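Putative fimbrial subunit (Corynebacterium diphtheriae, PDB 4HSS) is the major pilin SpaD, whose copies polymerise to form, probably, the shaft of a cell-surface pilus used in adhesion. Local coordinates at residues G28-H33 with Y148-Y153. Numbering follows the deposited sequence.
Sequences GSLTLH and YNVVAY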
loop_
_atom_site.group_PDB
_atom_site.type_symbol
_atom_site.label_atom_id
_atom_site.label_comp_id
_atom_site.label_asym_id
_atom_site.label_seq_id
_atom_site.Cartn_x
_atom_site.Cartn_y
_atom_site.Cartn_z
ATOM N N GLY A 28 -39.605 11.882 18.948
ATOM C CA GLY A 28 -38.419 12.641 18.596
ATOM C C GLY A 28 -37.727 12.125 17.356
ATOM O O GLY A 28 -38.253 11.270 16.634
ATOM N N SER A 29 -36.532 12.666 17.100
ATOM C CA SER A 29 -35.663 12.303 15.981
ATOM C C SER A 29 -34.199 12.596 16.304
ATOM O O SER A 29 -33.887 13.420 17.166
ATOM C CB SER A 29 -36.073 13.046 14.703
ATOM O OG SER A 29 -35.663 14.407 14.691
ATOM N N LEU A 30 -33.316 11.935 15.557
ATOM C CA LEU A 30 -31.886 12.088 15.575
ATOM C C LEU A 30 -31.383 12.220 14.139
ATOM O O LEU A 30 -31.692 11.393 13.296
ATOM C CB LEU A 30 -31.209 10.920 16.300
ATOM C CG LEU A 30 -29.678 10.911 16.240
ATOM C CD1 LEU A 30 -29.102 12.111 16.961
ATOM C CD2 LEU A 30 -29.109 9.596 16.777
ATOM N N THR A 31 -30.603 13.263 13.878
ATOM C CA THR A 31 -30.031 13.545 12.573
ATOM C C THR A 31 -28.532 13.626 12.711
ATOM O O THR A 31 -28.002 14.537 13.369
ATOM C CB THR A 31 -30.632 14.832 11.985
ATOM O OG1 THR A 31 -32.046 14.657 11.891
ATOM C CG2 THR A 31 -30.044 15.187 10.623
ATOM N N LEU A 32 -27.849 12.692 12.034
ATOM C CA LEU A 32 -26.400 12.614 12.038
ATOM C C LEU A 32 -25.853 13.236 10.780
ATOM O O LEU A 32 -26.345 12.937 9.691
ATOM C CB LEU A 32 -25.938 11.140 12.187
ATOM C CG LEU A 32 -26.398 10.435 13.470
ATOM C CD1 LEU A 32 -26.122 8.987 13.416
ATOM C CD2 LEU A 32 -25.724 11.010 14.693
ATOM N N HIS A 33 -24.885 14.152 10.932
ATOM C CA HIS A 33 -24.223 14.797 9.796
ATOM C C HIS A 33 -22.771 14.358 9.795
ATOM O O HIS A 33 -21.896 15.038 10.343
ATOM C CB HIS A 33 -24.362 16.328 9.824
ATOM C CG HIS A 33 -25.742 16.844 9.580
ATOM N ND1 HIS A 33 -26.314 16.806 8.330
ATOM C CD2 HIS A 33 -26.597 17.439 10.435
ATOM C CE1 HIS A 33 -27.511 17.342 8.469
ATOM N NE2 HIS A 33 -27.725 17.738 9.720
ATOM N N TYR A 148 -36.543 17.930 20.798
ATOM C CA TYR A 148 -36.942 16.577 20.428
ATOM C C TYR A 148 -36.270 16.126 19.138
ATOM O O TYR A 148 -36.290 14.935 18.830
ATOM C CB TYR A 148 -38.481 16.537 20.280
ATOM C CG TYR A 148 -39.238 16.866 21.558
ATOM C CD1 TYR A 148 -39.743 15.858 22.371
ATOM C CD2 TYR A 148 -39.466 18.189 21.941
ATOM C CE1 TYR A 148 -40.461 16.158 23.537
ATOM C CE2 TYR A 148 -40.167 18.498 23.113
ATOM C CZ TYR A 148 -40.663 17.478 23.902
ATOM O OH TYR A 148 -41.365 17.764 25.039
ATOM N N ASN A 149 -35.668 17.069 18.385
ATOM C CA ASN A 149 -35.025 16.795 17.092
ATOM C C ASN A 149 -33.533 17.103 17.206
ATOM O O ASN A 149 -33.064 18.209 16.903
ATOM C CB ASN A 149 -35.727 17.569 15.975
ATOM C CG ASN A 149 -37.236 17.410 16.034
ATOM O OD1 ASN A 149 -37.789 16.301 15.876
ATOM N ND2 ASN A 149 -37.927 18.498 16.362
ATOM N N VAL A 150 -32.815 16.110 17.737
ATOM C CA VAL A 150 -31.392 16.145 18.048
ATOM C C VAL A 150 -30.586 16.024 16.771
ATOM O O VAL A 150 -30.903 15.224 15.885
ATOM C CB VAL A 150 -31.033 15.052 19.109
ATOM C CG1 VAL A 150 -29.528 15.018 19.414
ATOM C CG2 VAL A 150 -31.842 15.269 20.401
ATOM N N VAL A 151 -29.555 16.869 16.678
ATOM C CA VAL A 151 -28.627 16.924 15.566
ATOM C C VAL A 151 -27.218 16.679 16.139
ATOM O O VAL A 151 -26.846 17.325 17.109
ATOM C CB VAL A 151 -28.743 18.255 14.757
ATOM C CG1 VAL A 151 -27.847 18.227 13.534
ATOM C CG2 VAL A 151 -30.182 18.539 14.339
ATOM N N ALA A 152 -26.454 15.728 15.547
ATOM C CA ALA A 152 -25.091 15.387 15.959
ATOM C C ALA A 152 -24.180 15.313 14.753
ATOM O O ALA A 152 -24.637 14.982 13.652
ATOM C CB ALA A 152 -25.061 14.068 16.728
ATOM N N TYR A 153 -22.883 15.614 14.964
ATOM C CA TYR A 153 -21.890 15.647 13.905
ATOM C C TYR A 153 -20.767 14.650 14.196
ATOM O O TYR A 153 -19.698 15.064 14.653
ATOM C CB TYR A 153 -21.350 17.091 13.734
ATOM C CG TYR A 153 -22.432 18.083 13.352
ATOM C CD1 TYR A 153 -22.610 18.480 12.026
ATOM C CD2 TYR A 153 -23.310 18.587 14.307
ATOM C CE1 TYR A 153 -23.637 19.350 11.664
ATOM C CE2 TYR A 153 -24.336 19.460 13.959
ATOM C CZ TYR A 153 -24.493 19.848 12.638
ATOM O OH TYR A 153 -25.502 20.729 12.315
HETATM O O HOH W 1 -33.490 15.725 13.791
#
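S29, T31 and H33 of strand 28-33 pair in parallel with segment 148-153 through five backbone hydrogen bonds. Their N-H groups point to the carbonyls of Y148, V150 and A152, while S29 O and T31 O accept from V150 N and A152 N; the shortest, T31 N to V150 O, is 2.8 Å.

On the face carrying S29, T31, N149 and V151, S29 OG lies 3.1 Å from N149 OD1, and a water joins S29 OG (2.7 Å) to T31 OG1 (2.6 Å) while donating weakly to V150 O. CG1 of V151, swung anti to its backbone N (chi1 -175°), comes within 3.4 Å of H33 CD2, at the imidazole edge and in its plane. The Y153 ring runs alongside H33, turned by 26° and barely overlapping it; Y153 OH is bonded to M49 N.

On the apolar face, L30 CD1 touches V150 CG1 (3.8 Å) and L32 CD2 touches A152 CB (3.7 Å). L30 also packs on I64 and V134, L32 on F62 and F132, and A152 on F132, all in the facing sheet. The N-terminal domain's first strand runs parallel to the strand leading out of it, as in a CnaB-type, prealbumin-like beta sandwich.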